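Surface layer protein (Geobacillus stearothermophilus, PDB 4UID) probably assembles with copies of itself into the crystalline surface layer that coats the bacterial cell, this chain comprising domains 4 and 5. Local coordinates at residues L10-D15 against I103-K108; T21-G26 against A109-E114; G39-T44 against G80-I85; I116-T121 against V196-N201; G147-T152 against I189-K194. All blocks are in the same frame, centred on the assembly; numbering follows the deposited sequence.

Contact 1 of 5, residues L10-D15 against I103-K108; sequences LKLTKD and IPVTVK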
# COMPACT_ATOMS: atom_id res chain seq x y z
N LEU A 10 15.24 -20.46 0.02
CA LEU A 10 15.56 -19.12 0.53
C LEU A 10 14.48 -18.12 0.12
O LEU A 10 14.51 -17.56 -0.97
CB LEU A 10 16.97 -18.67 0.09
CG LEU A 10 17.51 -17.46 0.87
CD1 LEU A 10 17.69 -17.79 2.35
CD2 LEU A 10 18.80 -16.91 0.27
N LYS A 11 13.51 -17.94 1.01
CA LYS A 11 12.36 -17.06 0.77
C LYS A 11 12.32 -15.95 1.79
O LYS A 11 12.79 -16.10 2.91
CB LYS A 11 11.06 -17.86 0.85
CG LYS A 11 10.69 -18.62 -0.40
CD LYS A 11 9.39 -19.39 -0.18
CE LYS A 11 8.70 -19.73 -1.49
NZ LYS A 11 7.24 -20.01 -1.30
N LEU A 12 11.73 -14.83 1.40
CA LEU A 12 11.37 -13.77 2.32
C LEU A 12 9.96 -14.02 2.85
O LEU A 12 9.05 -14.32 2.06
CB LEU A 12 11.47 -12.44 1.58
CG LEU A 12 10.92 -11.16 2.19
CD1 LEU A 12 11.67 -10.75 3.46
CD2 LEU A 12 11.00 -10.10 1.11
N THR A 13 9.77 -13.89 4.16
CA THR A 13 8.49 -14.23 4.80
C THR A 13 8.04 -13.32 5.94
O THR A 13 8.81 -12.55 6.50
CB THR A 13 8.45 -15.69 5.36
OG1 THR A 13 9.49 -15.88 6.33
CG2 THR A 13 8.54 -16.74 4.24
N LYS A 14 6.76 -13.45 6.27
CA LYS A 14 6.16 -12.90 7.48
C LYS A 14 4.97 -13.83 7.68
O LYS A 14 4.15 -13.96 6.77
CB LYS A 14 5.68 -11.46 7.24
CG LYS A 14 5.46 -10.63 8.50
CD LYS A 14 5.07 -9.20 8.13
CE LYS A 14 4.85 -8.31 9.35
NZ LYS A 14 3.73 -7.34 9.14
N ASP A 15 4.91 -14.49 8.84
CA ASP A 15 3.78 -15.34 9.25
C ASP A 15 3.53 -16.46 8.21
O ASP A 15 2.40 -16.67 7.74
CB ASP A 15 2.55 -14.44 9.54
CG ASP A 15 1.26 -15.23 9.78
OD1 ASP A 15 1.21 -16.03 10.73
OD2 ASP A 15 0.29 -15.02 9.01
N ILE A 103 19.81 -14.28 -2.67
CA ILE A 103 18.58 -13.87 -3.40
C ILE A 103 18.45 -12.34 -3.49
O ILE A 103 18.97 -11.64 -2.62
CB ILE A 103 17.26 -14.54 -2.88
CG1 ILE A 103 16.97 -14.18 -1.41
CG2 ILE A 103 17.27 -16.05 -3.13
CD1 ILE A 103 15.60 -14.58 -0.88
N PRO A 104 17.79 -11.83 -4.56
CA PRO A 104 17.50 -10.39 -4.56
C PRO A 104 16.28 -10.08 -3.70
O PRO A 104 15.43 -10.94 -3.46
CB PRO A 104 17.20 -10.08 -6.04
CG PRO A 104 17.44 -11.35 -6.79
CD PRO A 104 17.34 -12.47 -5.81
N VAL A 105 16.25 -8.85 -3.18
CA VAL A 105 15.12 -8.33 -2.43
C VAL A 105 14.94 -6.91 -2.92
O VAL A 105 15.91 -6.14 -3.06
CB VAL A 105 15.35 -8.31 -0.90
CG1 VAL A 105 14.04 -8.17 -0.15
CG2 VAL A 105 16.06 -9.57 -0.40
N THR A 106 13.69 -6.56 -3.20
CA THR A 106 13.35 -5.26 -3.73
C THR A 106 12.53 -4.55 -2.67
O THR A 106 11.55 -5.12 -2.17
CB THR A 106 12.54 -5.38 -5.05
OG1 THR A 106 13.22 -6.26 -5.95
CG2 THR A 106 12.38 -4.02 -5.73
N VAL A 107 12.97 -3.34 -2.32
CA VAL A 107 12.16 -2.40 -1.55
C VAL A 107 11.55 -1.40 -2.52
O VAL A 107 12.26 -0.80 -3.33
CB VAL A 107 12.99 -1.65 -0.51
CG1 VAL A 107 12.11 -0.74 0.32
CG2 VAL A 107 13.77 -2.61 0.37
N LYS A 108 10.24 -1.24 -2.46
CA LYS A 108 9.59 -0.24 -3.31
C LYS A 108 9.39 1.03 -2.52
O LYS A 108 9.36 1.00 -1.29
CB LYS A 108 8.29 -0.78 -3.89
CG LYS A 108 8.52 -1.82 -4.99
CD LYS A 108 7.22 -2.48 -5.39
CE LYS A 108 7.17 -2.79 -6.88
NZ LYS A 108 5.77 -2.68 -7.41
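Leu-10 and Ile-103 meet between the two sheets of the first Ig-like domain, a beta sandwich in which strand 6-14 belongs to one sheet and strand 99-107 to the facing one. The segments 10-14 and 103-107 run in nearly the same direction, 23° apart, and their axes pass 8.5 Å from each other. No hydrogen bond joins them; side chains span the distance.

Leu-10 carries most of its half. Its CB lies 4.2 Å from Ile-103 CG2, a loose touch. The next atom, CG, is swung away from the main-chain nitrogen (chi1 -165°) and so comes within 3.9 Å of Ile-103 CD1. At the tip the CD2 branch sits against the fork of the isoleucine, 3.7 Å from Ile-103 CG1 and 3.8 Å from Ile-103 CG2. Beyond the fork, CD1 of Ile-103 reaches past the leucine side chain to the carbonyl of Leu-10.

Val-94 of strand 88-96 also packs on Leu-10, and Leu-41 of strand 41-48 on Leu-12, so each sheet supplies neighbours to this layer. One step along the strands the contact thins: Leu-12 and Val-105 approach at about a right angle, with Leu-12 CD2 3.8 Å from Val-105 CG1.

Contact 2 of 5, residues T21-G26 against A109-E114; sequences TLYANG and ANPVLE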
# COMPACT_ATOMS: atom_id res chain seq x y z
N THR A 21 5.65 -8.13 -2.28
CA THR A 21 5.80 -6.67 -2.31
C THR A 21 6.24 -6.16 -0.95
O THR A 21 5.62 -6.49 0.05
CB THR A 21 4.50 -5.96 -2.78
OG1 THR A 21 4.22 -6.32 -4.14
CG2 THR A 21 4.63 -4.47 -2.72
N LEU A 22 7.30 -5.35 -0.94
CA LEU A 22 7.79 -4.75 0.29
C LEU A 22 8.11 -3.28 0.15
O LEU A 22 8.97 -2.91 -0.64
CB LEU A 22 9.04 -5.48 0.75
CG LEU A 22 9.62 -5.01 2.09
CD1 LEU A 22 8.85 -5.58 3.27
CD2 LEU A 22 11.11 -5.33 2.16
N TYR A 23 7.45 -2.44 0.95
CA TYR A 23 7.68 -0.99 0.90
C TYR A 23 8.77 -0.53 1.84
O TYR A 23 9.15 -1.27 2.74
CB TYR A 23 6.39 -0.22 1.13
CG TYR A 23 5.42 -0.44 0.01
CD1 TYR A 23 5.78 -0.18 -1.31
CD2 TYR A 23 4.14 -0.92 0.25
CE1 TYR A 23 4.92 -0.39 -2.35
CE2 TYR A 23 3.25 -1.12 -0.78
CZ TYR A 23 3.66 -0.86 -2.09
OH TYR A 23 2.80 -1.06 -3.14
N ALA A 24 9.26 0.69 1.62
CA ALA A 24 10.28 1.26 2.50
C ALA A 24 9.82 1.31 3.95
O ALA A 24 10.65 1.18 4.86
CB ALA A 24 10.69 2.63 2.03
N ASN A 25 8.51 1.47 4.16
CA ASN A 25 7.91 1.58 5.48
C ASN A 25 7.80 0.26 6.24
O ASN A 25 7.25 0.23 7.35
CB ASN A 25 6.55 2.29 5.40
CG ASN A 25 5.49 1.49 4.65
OD1 ASN A 25 5.62 0.29 4.44
ND2 ASN A 25 4.44 2.17 4.22
N GLY A 26 8.27 -0.84 5.66
CA GLY A 26 8.14 -2.14 6.29
C GLY A 26 6.90 -2.95 5.99
O GLY A 26 6.87 -4.14 6.31
N ALA A 109 9.31 2.16 -3.23
CA ALA A 109 8.97 3.45 -2.61
C ALA A 109 7.59 3.33 -2.00
O ALA A 109 6.73 2.65 -2.57
CB ALA A 109 9.03 4.59 -3.60
N ASN A 110 7.39 3.97 -0.85
CA ASN A 110 6.07 3.96 -0.23
C ASN A 110 4.99 4.60 -1.10
O ASN A 110 5.30 5.50 -1.91
CB ASN A 110 6.07 4.68 1.12
CG ASN A 110 7.17 4.20 2.02
OD1 ASN A 110 7.38 2.99 2.17
ND2 ASN A 110 7.90 5.14 2.62
N PRO A 111 3.73 4.13 -0.95
CA PRO A 111 2.55 4.75 -1.53
C PRO A 111 2.50 6.24 -1.29
O PRO A 111 2.81 6.70 -0.20
CB PRO A 111 1.44 4.09 -0.75
CG PRO A 111 1.93 2.70 -0.57
CD PRO A 111 3.40 2.84 -0.31
N VAL A 112 2.18 6.98 -2.33
CA VAL A 112 1.80 8.41 -2.24
C VAL A 112 0.57 8.59 -3.13
O VAL A 112 0.30 7.75 -3.98
CB VAL A 112 2.96 9.35 -2.66
CG1 VAL A 112 4.10 9.29 -1.65
CG2 VAL A 112 3.45 9.01 -4.07
N LEU A 113 -0.17 9.68 -2.95
CA LEU A 113 -1.40 9.91 -3.70
C LEU A 113 -1.10 10.25 -5.17
O LEU A 113 -0.38 11.19 -5.48
CB LEU A 113 -2.22 11.01 -3.05
CG LEU A 113 -3.31 11.65 -3.92
CD1 LEU A 113 -4.58 10.81 -3.95
CD2 LEU A 113 -3.60 13.08 -3.47
N GLU A 114 -1.67 9.47 -6.07
CA GLU A 114 -1.45 9.66 -7.49
C GLU A 114 -2.70 10.15 -8.20
O GLU A 114 -2.62 11.05 -9.03
CB GLU A 114 -0.96 8.35 -8.07
CG GLU A 114 -0.63 8.35 -9.55
CD GLU A 114 0.58 9.18 -9.89
OE1 GLU A 114 1.42 9.44 -9.00
OE2 GLU A 114 0.69 9.57 -11.06
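Asn-110 OD1 accepts a hydrogen bond from the backbone N of Asn-25 at 2.7 Å; the N-H...O angle is only 133°, and the donor nitrogen lies 18° off the carbonyl plane of Asn-110. Ala-24 N is also close to this oxygen, but its angle is poor, and Lys-108 O is its probable acceptor. The Asn-110 amide thus reaches into the type I turn from Tyr-23 to Gly-26, which Gly-26 N closes on Tyr-23 O at 3.1 Å. The two asparagine amides lie almost parallel, 15° apart, with Asn-25 CG 3.5 Å from Asn-110 OD1; the OD1 of Asn-25 itself is bonded to Asn-27 N.

Residues 109-112 are the connection between the two Ig-like domains, and here they are laid against the first of them. Pro-111 makes a CH-pi contact: its CD stands 3.7 Å from the centroid of the Tyr-23 ring, almost on the ring normal. Thr-21 CG2 meets the opposite face nearer the rim, so aliphatic carbons touch both faces. Ala-109 O approaches the ring obliquely and accepts a hydrogen bond from Tyr-141 of the second domain, whose ring also meets that of Tyr-23.

Contact 3 of 5, residues G39-T44 against G80-I85; sequences GTLTLT and GSVTPI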
# COMPACT_ATOMS: atom_id res chain seq x y z
N GLY A 39 2.95 -11.74 12.42
CA GLY A 39 4.34 -12.18 12.33
C GLY A 39 5.33 -11.04 12.30
O GLY A 39 4.95 -9.87 12.29
N THR A 40 6.60 -11.41 12.34
CA THR A 40 7.69 -10.47 12.12
C THR A 40 8.24 -10.79 10.74
O THR A 40 8.07 -11.92 10.26
CB THR A 40 8.82 -10.53 13.20
OG1 THR A 40 9.76 -11.58 12.91
CG2 THR A 40 8.27 -10.70 14.64
N LEU A 41 8.87 -9.80 10.10
CA LEU A 41 9.48 -9.97 8.78
C LEU A 41 10.86 -10.62 8.86
O LEU A 41 11.77 -10.14 9.54
CB LEU A 41 9.56 -8.64 8.04
CG LEU A 41 10.05 -8.61 6.58
CD1 LEU A 41 8.97 -9.09 5.64
CD2 LEU A 41 10.44 -7.20 6.20
N THR A 42 11.00 -11.71 8.13
CA THR A 42 12.20 -12.52 8.16
C THR A 42 12.58 -13.11 6.79
O THR A 42 11.81 -13.02 5.82
CB THR A 42 12.07 -13.62 9.25
OG1 THR A 42 13.34 -14.18 9.52
CG2 THR A 42 11.08 -14.73 8.86
N LEU A 43 13.76 -13.69 6.70
CA LEU A 43 14.06 -14.67 5.66
C LEU A 43 14.00 -16.06 6.29
O LEU A 43 14.48 -16.25 7.42
CB LEU A 43 15.45 -14.45 5.09
CG LEU A 43 15.72 -13.05 4.58
CD1 LEU A 43 17.08 -12.56 5.06
CD2 LEU A 43 15.56 -12.96 3.06
N THR A 44 13.38 -17.01 5.59
CA THR A 44 13.36 -18.40 6.02
C THR A 44 14.35 -19.14 5.12
O THR A 44 14.61 -18.71 3.97
CB THR A 44 11.93 -19.00 5.99
OG1 THR A 44 11.02 -18.09 6.61
CG2 THR A 44 11.84 -20.32 6.75
N GLY A 80 18.27 -13.69 10.65
CA GLY A 80 17.36 -13.62 9.51
C GLY A 80 16.25 -12.59 9.55
O GLY A 80 15.49 -12.51 8.59
N SER A 81 16.15 -11.83 10.64
CA SER A 81 15.18 -10.71 10.74
C SER A 81 15.45 -9.58 9.73
O SER A 81 16.61 -9.27 9.42
CB SER A 81 15.09 -10.17 12.16
OG SER A 81 13.92 -10.64 12.80
N VAL A 82 14.37 -8.98 9.22
CA VAL A 82 14.45 -8.02 8.10
C VAL A 82 13.71 -6.68 8.34
O VAL A 82 12.52 -6.67 8.69
CB VAL A 82 13.94 -8.66 6.79
CG1 VAL A 82 14.19 -7.75 5.60
CG2 VAL A 82 14.60 -10.01 6.56
N THR A 83 14.43 -5.56 8.15
CA THR A 83 13.78 -4.23 8.09
C THR A 83 14.31 -3.40 6.89
O THR A 83 15.52 -3.15 6.76
CB THR A 83 13.92 -3.41 9.40
OG1 THR A 83 15.30 -3.23 9.67
CG2 THR A 83 13.21 -4.08 10.63
N PRO A 84 13.39 -2.95 6.01
CA PRO A 84 13.76 -2.07 4.89
C PRO A 84 14.14 -0.64 5.31
O PRO A 84 13.63 -0.13 6.30
CB PRO A 84 12.51 -2.06 4.01
CG PRO A 84 11.40 -2.39 4.94
CD PRO A 84 11.95 -3.26 6.02
N ILE A 85 15.03 0.01 4.55
CA ILE A 85 15.45 1.39 4.83
C ILE A 85 14.96 2.40 3.78
O ILE A 85 14.14 3.24 4.11
CB ILE A 85 16.97 1.53 5.05
CG1 ILE A 85 17.43 0.57 6.14
CG2 ILE A 85 17.33 2.97 5.41
CD1 ILE A 85 18.90 0.25 6.05
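Val-82 fits between Leu-41 and Leu-43, and its two methyls are shared out between them. A chi1 of -173° sets CG1 trans to the main-chain nitrogen and turns it to Leu-41, 3.8 Å from Leu-41 CD2, while CG2 lies 3.8 Å from Leu-43 CG. The valine crosses Leu-41 obliquely but meets Leu-43 at about a right angle. This is the tight, buried side of the contact. Leu-41 CD2 reaches on to the ring of Pro-84, more loosely, at 4.2 Å from Pro-84 CD.

Two backbone hydrogen bonds flank the single bridge between Thr-42 and Ser-81. Leu-43 N gives its proton to Gly-80 O at 2.8 Å, fairly straight at 162°, and Val-82 N bonds to Leu-41 O at 2.9 Å from well above the carbonyl plane. The strand axes stand 124° apart, so the chains splay after this one bridge and the ladder goes no further.

The opposite side is loose. Ser-81 CB points away from the other segment, and the hydroxyls Thr-40 OG1 and Ser-81 OG are 4.3 Å apart, too far to bond; Thr-40 is exposed.

In this Ig-like domain the bridge links two pairings: strand 41-48 lies antiparallel beside strand 6-14, whereas strand 82-84 pairs with strand 74-76, whose Leu-74 packs on Val-82. Leu-22 of strand 21-22 touches both Leu-41 and Pro-84.

Contact 4 of 5, residues I116-T121 against V196-N201; sequences IAVDST and VKVPVN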
# COMPACT_ATOMS: atom_id res chain seq x y z
N ILE A 116 -7.09 10.99 -7.84
CA ILE A 116 -8.43 11.08 -7.29
C ILE A 116 -9.41 10.58 -8.37
O ILE A 116 -9.74 11.30 -9.29
CB ILE A 116 -8.73 12.53 -6.87
CG1 ILE A 116 -7.70 13.03 -5.86
CG2 ILE A 116 -10.13 12.63 -6.28
CD1 ILE A 116 -7.61 14.53 -5.80
N ALA A 117 -9.84 9.33 -8.27
CA ALA A 117 -10.87 8.78 -9.17
C ALA A 117 -12.26 9.24 -8.72
O ALA A 117 -12.57 9.18 -7.53
CB ALA A 117 -10.78 7.26 -9.22
N VAL A 118 -13.07 9.68 -9.67
CA VAL A 118 -14.40 10.23 -9.40
C VAL A 118 -15.45 9.56 -10.26
O VAL A 118 -15.47 9.73 -11.47
CB VAL A 118 -14.42 11.75 -9.68
CG1 VAL A 118 -15.77 12.35 -9.37
CG2 VAL A 118 -13.37 12.44 -8.86
N ASP A 119 -16.33 8.80 -9.61
CA ASP A 119 -17.55 8.12 -10.13
C ASP A 119 -18.47 8.91 -11.08
O ASP A 119 -19.42 8.34 -11.64
CB ASP A 119 -18.42 7.83 -8.90
CG ASP A 119 -19.20 6.55 -9.01
OD1 ASP A 119 -19.25 5.96 -10.11
OD2 ASP A 119 -19.76 6.12 -7.97
N SER A 120 -18.24 10.21 -11.21
CA SER A 120 -19.17 11.07 -11.88
C SER A 120 -18.45 12.00 -12.85
O SER A 120 -17.24 12.12 -12.82
CB SER A 120 -19.95 11.85 -10.83
OG SER A 120 -21.14 12.41 -11.36
N THR A 121 -19.21 12.64 -13.72
CA THR A 121 -18.66 13.50 -14.76
C THR A 121 -19.36 14.85 -14.68
O THR A 121 -18.98 15.82 -15.35
CB THR A 121 -18.83 12.83 -16.15
OG1 THR A 121 -17.70 13.13 -16.96
CG2 THR A 121 -20.14 13.25 -16.88
N VAL A 196 -9.91 17.54 -8.36
CA VAL A 196 -10.78 17.35 -9.51
C VAL A 196 -11.96 18.31 -9.39
O VAL A 196 -12.42 18.58 -8.28
CB VAL A 196 -11.30 15.90 -9.63
CG1 VAL A 196 -12.22 15.73 -10.84
CG2 VAL A 196 -10.15 14.92 -9.78
N LYS A 197 -12.43 18.82 -10.53
CA LYS A 197 -13.64 19.65 -10.57
C LYS A 197 -14.82 18.94 -11.20
O LYS A 197 -14.67 18.22 -12.19
CB LYS A 197 -13.39 20.95 -11.31
CG LYS A 197 -12.45 21.91 -10.63
CD LYS A 197 -11.63 22.54 -11.74
CE LYS A 197 -10.26 22.98 -11.29
NZ LYS A 197 -10.48 23.98 -10.22
N VAL A 198 -16.01 19.14 -10.63
CA VAL A 198 -17.22 18.50 -11.13
C VAL A 198 -18.32 19.56 -11.35
O VAL A 198 -18.68 20.30 -10.45
CB VAL A 198 -17.69 17.39 -10.17
CG1 VAL A 198 -18.89 16.65 -10.73
CG2 VAL A 198 -16.56 16.42 -9.88
N PRO A 199 -18.86 19.64 -12.57
CA PRO A 199 -19.96 20.59 -12.74
C PRO A 199 -21.23 20.08 -12.04
O PRO A 199 -21.31 18.88 -11.71
CB PRO A 199 -20.15 20.64 -14.25
CG PRO A 199 -19.71 19.29 -14.72
CD PRO A 199 -18.66 18.81 -13.78
N VAL A 200 -22.18 20.98 -11.80
CA VAL A 200 -23.40 20.68 -11.08
C VAL A 200 -24.48 21.57 -11.64
O VAL A 200 -24.27 22.76 -11.83
CB VAL A 200 -23.29 21.02 -9.58
CG1 VAL A 200 -24.61 20.81 -8.84
CG2 VAL A 200 -22.21 20.21 -8.91
N ASN A 201 -25.63 20.96 -11.87
CA ASN A 201 -26.78 21.66 -12.41
C ASN A 201 -28.04 21.35 -11.60
O ASN A 201 -28.49 20.19 -11.51
CB ASN A 201 -26.95 21.30 -13.90
CG ASN A 201 -27.98 22.18 -14.59
OD1 ASN A 201 -28.00 23.41 -14.43
ND2 ASN A 201 -28.85 21.55 -15.37
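Val-118 and Val-196 form the middle of a run of purely apolar side-chain contacts. Val-118 CG2 lies 4.0 Å from Val-196 CG1, and its other methyl, CG1, directed by a chi1 of -178° toward the next valine, is 4.2 Å from Val-198 CG2. The fork of Val-118 therefore straddles two valines of the other strand. Val-196 is divided in the same way: its CG1 serves Val-118, and its CG2 lies 4.0 Å from Ile-116 CB. In each of these pairs the side chains come from facing backbones, point oppositely and pass alongside one another, touching by their flanks.

Such packing is that of two sheets laid face to face, here the beta sandwich of the second Ig-like domain. Strand 113-118 borders strand 130-139 in one sheet, and strand 194-203 borders strand 183-191 in the other. Strands 116-118 and 196-201 are nearly aligned, 17° apart, with axes 8.9 Å from each other, and no hydrogen bond passes between the segments.

Carbonyl oxygens make a second group of contacts, nonpolar on the partner's side. Ile-116 O is 3.7 Å from Val-196 CG2. Farther along, where the chain leaves the first sheet after Asp-119, still bonded to Lys-134, and crosses over, Thr-121 O lies 3.4 Å from Pro-199 CD.

Just past this segment the chain pairs with the second sheet, where Val-123 bonds to Pro-199 and strand 123-126 runs parallel to strand 194-203. The first strand thus changes sheets, as in many Ig domains. From the neighbouring strand 130-139, Val-135 and Leu-137 also pack on Ile-116.

Contact 5 of 5, residues G147-T152 against I189-K194; sequences GNVNVT and IKSGTK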
# COMPACT_ATOMS: atom_id res chain seq x y z
N GLY A 147 -6.18 8.69 2.69
CA GLY A 147 -5.77 10.09 2.72
C GLY A 147 -6.95 11.02 2.88
O GLY A 147 -8.11 10.61 2.83
N ASN A 148 -6.67 12.30 3.08
CA ASN A 148 -7.74 13.21 3.45
C ASN A 148 -8.37 13.86 2.23
O ASN A 148 -7.71 14.02 1.22
CB ASN A 148 -7.22 14.19 4.51
CG ASN A 148 -6.60 13.46 5.70
OD1 ASN A 148 -6.99 12.32 6.04
ND2 ASN A 148 -5.60 14.07 6.32
N VAL A 149 -9.66 14.19 2.33
CA VAL A 149 -10.42 14.79 1.24
C VAL A 149 -11.22 16.05 1.65
O VAL A 149 -11.84 16.06 2.72
CB VAL A 149 -11.34 13.72 0.63
CG1 VAL A 149 -12.55 14.35 -0.03
CG2 VAL A 149 -10.55 12.90 -0.37
N ASN A 150 -11.21 17.10 0.83
CA ASN A 150 -11.97 18.32 1.10
C ASN A 150 -12.75 18.77 -0.10
O ASN A 150 -12.19 18.87 -1.19
CB ASN A 150 -11.08 19.47 1.54
CG ASN A 150 -10.41 19.21 2.87
OD1 ASN A 150 -9.24 18.86 2.91
ND2 ASN A 150 -11.15 19.37 3.97
N VAL A 151 -14.04 19.07 0.12
CA VAL A 151 -15.00 19.42 -0.90
C VAL A 151 -15.63 20.78 -0.61
O VAL A 151 -16.05 21.06 0.52
CB VAL A 151 -16.10 18.35 -1.06
CG1 VAL A 151 -15.50 16.99 -1.40
CG2 VAL A 151 -16.97 18.25 0.19
N THR A 152 -15.68 21.63 -1.63
CA THR A 152 -16.28 22.95 -1.53
C THR A 152 -17.07 23.18 -2.82
O THR A 152 -17.01 22.38 -3.76
CB THR A 152 -15.24 24.07 -1.34
OG1 THR A 152 -14.40 24.17 -2.51
CG2 THR A 152 -14.37 23.85 -0.04
N ILE A 189 -13.10 18.83 -5.51
CA ILE A 189 -12.68 17.82 -4.54
C ILE A 189 -11.18 17.90 -4.47
O ILE A 189 -10.51 17.67 -5.47
CB ILE A 189 -13.07 16.41 -5.02
CG1 ILE A 189 -14.59 16.20 -4.96
CG2 ILE A 189 -12.36 15.33 -4.21
CD1 ILE A 189 -15.21 16.16 -6.32
N LYS A 190 -10.67 18.24 -3.29
CA LYS A 190 -9.24 18.42 -3.07
C LYS A 190 -8.69 17.28 -2.22
O LYS A 190 -9.35 16.82 -1.28
CB LYS A 190 -8.94 19.75 -2.36
CG LYS A 190 -9.33 21.04 -3.08
CD LYS A 190 -8.23 22.10 -2.90
CE LYS A 190 -8.66 23.38 -2.19
NZ LYS A 190 -9.61 24.12 -3.06
N SER A 191 -7.49 16.83 -2.53
CA SER A 191 -6.76 15.90 -1.69
C SER A 191 -5.29 16.14 -1.94
O SER A 191 -4.87 16.19 -3.11
CB SER A 191 -7.10 14.47 -2.04
OG SER A 191 -6.48 13.58 -1.13
N GLY A 192 -4.52 16.27 -0.87
CA GLY A 192 -3.10 16.63 -0.99
C GLY A 192 -2.90 17.85 -1.87
O GLY A 192 -3.54 18.89 -1.69
N THR A 193 -2.03 17.71 -2.86
CA THR A 193 -1.76 18.78 -3.80
C THR A 193 -2.59 18.63 -5.08
O THR A 193 -2.45 19.45 -5.99
CB THR A 193 -0.27 18.78 -4.18
OG1 THR A 193 0.08 17.52 -4.76
CG2 THR A 193 0.61 19.08 -2.96
N LYS A 194 -3.44 17.61 -5.16
CA LYS A 194 -4.21 17.36 -6.39
C LYS A 194 -5.68 17.73 -6.20
O LYS A 194 -6.10 17.96 -5.08
CB LYS A 194 -4.00 15.92 -6.91
CG LYS A 194 -2.55 15.46 -6.85
CD LYS A 194 -2.19 14.43 -7.91
CE LYS A 194 -0.66 14.31 -8.02
NZ LYS A 194 -0.13 13.62 -9.25
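Strand 150-153 forms an edge of one sheet in the second Ig-like domain, and here it pairs antiparallel with strand 183-191, the first arm of a beta-hairpin. Asn-150 and Lys-190 are the hydrogen-bonded pair. Asn-150 N bonds to Lys-190 O at 2.8 Å. Lys-190 N returns the bond to Asn-150 O at 2.7 Å. Both donors lie in the carbonyl plane of their acceptors, and both bonds are nearly straight.

Beyond the last backbone pair a side chain adds a further bond. Ser-191 OG, carried clear of its own amide nitrogen by a chi1 of -174°, donates to Asn-148 O at 2.7 Å, coming in nearly along the C=O axis. The bond ties Asn-148, in the loop just ahead of the edge strand, to strand 183-191.

The two faces differ sharply. Toward the core, Val-151 and Ile-189 form a non-hydrogen-bonded pair, lying side by side and pointing the same way, with Val-151 CG1 3.8 Å from Ile-189 CG1. Val-149 adds a looser touch, its CG2 4.1 Å from Ser-191 CB. Phe-133 packs on Ile-189, and Val-161 and Val-163 on Val-151. On the other face Asn-150 and Lys-190 are exposed; what the lysine contributes across the pair is the root of its side chain, with CB 3.6 Å from Asn-150 O.

Beyond Ser-191 the chain reverses through Gly-192 and Thr-193. Ser-191 and Lys-194 bond to each other in both directions there, the mutual pair of bonds of a two-residue beta-hairpin, whose turn here is of type II'.

Overall arrangement
The contacts follow the two-domain plan of the chain, those of the first domain preceding those of the second. Contacts 1 and 3, centres about 8 Å apart, each have one segment in the sheet of strands 6-14 and 41-48; contact 3 falls between the segments of contact 1. Contacts 4 and 5, centres about 13 Å apart, meet in the sheet of strands 183-191 and 194-203, contact 5 falling between the segments of contact 4. The centres of contacts 1 and 4 are about 40 Å apart, on opposite sides of the chain's centre. Contact 2 alternates with contact 1 along the chain, and its Leu-113 packs on Ser-191. Each sandwich thus closes separately, joined by a short connection packed against both.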